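Local coordinates for protein dextranase (Pseudarthrobacter oxydans, PDB 6NZS) that probably hydrolyses internal alpha-1,6-glucosidic linkages of dextran, acting as a glycoside hydrolase family 49 endodextranase, at residues Ser140-Arg145 with Ile400-Ile405. Residues are numbered along the deposited sequence; the frame is centred on the assembly and turned at random.
Sequences SDAGYR and IDNTVI
Arg145 and Asn402 meet through contrasting side-chain shapes: the arginine bends at chi2 (135°) and chi3 (-62°), curling back toward the preceding turn, Ser140 to Gly143, whereas Asn402 sends CG anti to the backbone N (chi1 -169°) and reaches out from its strand. Asn402 ND2 thus comes to the edge of the guanidinium, near its plane and 3.7 Å from Arg145 NH2, a contact between two donors whose hydrogen bonds go elsewhere. Both terminal nitrogens of Arg145 grip one acceptor, with NH1 3.0 Å and NH2 2.9 Å from Ala142 O, tying the guanidinium to this type I turn. Two waters bridge the segments. One donates to Gly143 O and accepts from Asn402 ND2 at 3.0 Å; the other accepts from Arg145 NE at 2.8 Å and donates to Asn402 O. Nearby, Val404 CG2 packs 3.6 Å from Arg145 O. A leucine in place of Arg145 would probably leave Ala142 O without its double grip, deprive the second water of its NE donor and remove the salt-bridge partner that NH1 offers Glu191. The contact joins the N-terminal Ig-like domain, at the start of strand 144-150, to the beta-solenoid at strand 398-407; Asn381 OD1 accepts from Asn402 ND2, and Phe383 of the adjacent parallel strand 382-386 touches both Arg145 and Val404.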
loop_
_atom_site.group_PDB
_atom_site.type_symbol
_atom_site.label_atom_id
_atom_site.label_comp_id
_atom_site.label_asym_id
_atom_site.label_seq_id
_atom_site.Cartn_x
_atom_site.Cartn_y
_atom_site.Cartn_z
ATOM N N SER A 140 -5.143 -18.294 10.280
ATOM C CA SER A 140 -5.192 -18.591 8.858
ATOM C C SER A 140 -3.754 -18.702 8.388
ATOM O O SER A 140 -2.881 -17.984 8.880
ATOM C CB SER A 140 -5.852 -17.442 8.071
ATOM O OG SER A 140 -5.671 -17.613 6.675
ATOM N N ASP A 141 -3.499 -19.592 7.426
ATOM C CA ASP A 141 -2.149 -19.615 6.879
ATOM C C ASP A 141 -1.794 -18.349 6.112
ATOM O O ASP A 141 -0.621 -18.154 5.789
ATOM C CB ASP A 141 -1.875 -20.870 6.047
ATOM C CG ASP A 141 -2.853 -21.058 4.927
ATOM O OD1 ASP A 141 -3.568 -20.101 4.575
ATOM O OD2 ASP A 141 -2.896 -22.185 4.379
ATOM N N ALA A 142 -2.767 -17.482 5.828
ATOM C CA ALA A 142 -2.495 -16.161 5.284
ATOM C C ALA A 142 -2.271 -15.111 6.361
ATOM O O ALA A 142 -1.800 -14.016 6.036
ATOM C CB ALA A 142 -3.670 -15.703 4.416
ATOM N N GLY A 143 -2.610 -15.412 7.612
ATOM C CA GLY A 143 -2.683 -14.370 8.616
ATOM C C GLY A 143 -3.765 -13.357 8.252
ATOM O O GLY A 143 -4.532 -13.522 7.297
ATOM N N TYR A 144 -3.821 -12.297 9.059
ATOM C CA TYR A 144 -4.758 -11.203 8.840
ATOM C C TYR A 144 -4.049 -9.886 9.102
ATOM O O TYR A 144 -3.318 -9.758 10.086
ATOM C CB TYR A 144 -5.934 -11.297 9.823
ATOM C CG TYR A 144 -6.928 -12.391 9.536
ATOM C CD1 TYR A 144 -6.765 -13.669 10.076
ATOM C CD2 TYR A 144 -8.037 -12.160 8.724
ATOM C CE1 TYR A 144 -7.679 -14.677 9.816
ATOM C CE2 TYR A 144 -8.958 -13.179 8.459
ATOM C CZ TYR A 144 -8.766 -14.432 9.010
ATOM O OH TYR A 144 -9.662 -15.460 8.765
ATOM N N ARG A 145 -4.269 -8.912 8.222
ATOM C CA ARG A 145 -3.805 -7.540 8.420
ATOM C C ARG A 145 -5.038 -6.648 8.430
ATOM O O ARG A 145 -5.805 -6.641 7.459
ATOM C CB ARG A 145 -2.851 -7.141 7.288
ATOM C CG ARG A 145 -1.500 -7.897 7.318
ATOM C CD ARG A 145 -1.064 -8.416 5.939
ATOM N NE ARG A 145 -2.009 -9.393 5.391
ATOM C CZ ARG A 145 -2.082 -10.669 5.756
ATOM N NH1 ARG A 145 -1.266 -11.158 6.682
ATOM N NH2 ARG A 145 -2.987 -11.462 5.196
ATOM N N ILE A 400 -2.731 -11.261 -8.236
ATOM C CA ILE A 400 -2.750 -10.678 -6.894
ATOM C C ILE A 400 -3.986 -11.183 -6.166
ATOM O O ILE A 400 -5.082 -11.186 -6.735
ATOM C CB ILE A 400 -2.792 -9.138 -6.957
ATOM C CG1 ILE A 400 -1.575 -8.581 -7.690
ATOM C CG2 ILE A 400 -2.885 -8.548 -5.550
ATOM C CD1 ILE A 400 -1.611 -7.069 -7.875
ATOM N N ASP A 401 -3.824 -11.571 -4.897
ATOM C CA ASP A 401 -4.962 -11.932 -4.062
ATOM C C ASP A 401 -4.800 -11.366 -2.659
ATOM O O ASP A 401 -3.693 -11.349 -2.110
ATOM C CB ASP A 401 -5.158 -13.454 -3.957
ATOM C CG ASP A 401 -6.394 -13.815 -3.165
ATOM O OD1 ASP A 401 -7.497 -13.396 -3.564
ATOM O OD2 ASP A 401 -6.276 -14.491 -2.130
ATOM N N ASN A 402 -5.920 -10.939 -2.069
ATOM C CA ASN A 402 -5.990 -10.632 -0.642
ATOM C C ASN A 402 -5.130 -9.430 -0.265
ATOM O O ASN A 402 -4.180 -9.547 0.524
ATOM C CB ASN A 402 -5.644 -11.868 0.201
ATOM C CG ASN A 402 -5.957 -11.678 1.664
ATOM O OD1 ASN A 402 -6.802 -10.846 2.029
ATOM N ND2 ASN A 402 -5.285 -12.444 2.517
ATOM N N THR A 403 -5.484 -8.269 -0.804
ATOM C CA THR A 403 -4.777 -7.013 -0.561
ATOM C C THR A 403 -5.687 -6.087 0.228
ATOM O O THR A 403 -6.792 -5.770 -0.228
ATOM C CB THR A 403 -4.423 -6.314 -1.874
ATOM O OG1 THR A 403 -3.881 -7.249 -2.823
ATOM C CG2 THR A 403 -3.394 -5.221 -1.639
ATOM N N VAL A 404 -5.214 -5.636 1.387
ATOM C CA VAL A 404 -5.888 -4.619 2.189
ATOM C C VAL A 404 -5.169 -3.302 1.934
ATOM O O VAL A 404 -3.935 -3.248 1.998
ATOM C CB VAL A 404 -5.831 -4.991 3.679
ATOM C CG1 VAL A 404 -6.392 -3.862 4.539
ATOM C CG2 VAL A 404 -6.596 -6.297 3.940
ATOM N N ILE A 405 -5.927 -2.246 1.619
ATOM C CA ILE A 405 -5.338 -0.981 1.185
ATOM C C ILE A 405 -5.902 0.167 2.011
ATOM O O ILE A 405 -7.123 0.303 2.142
ATOM C CB ILE A 405 -5.579 -0.727 -0.316
ATOM C CG1 ILE A 405 -4.924 -1.842 -1.150
ATOM C CG2 ILE A 405 -5.060 0.667 -0.708
ATOM C CD1 ILE A 405 -5.247 -1.765 -2.644
HETATM O O HOH W 1 -6.105 -12.414 5.372
HETATM O O HOH W 2 -4.098 -9.216 3.529
#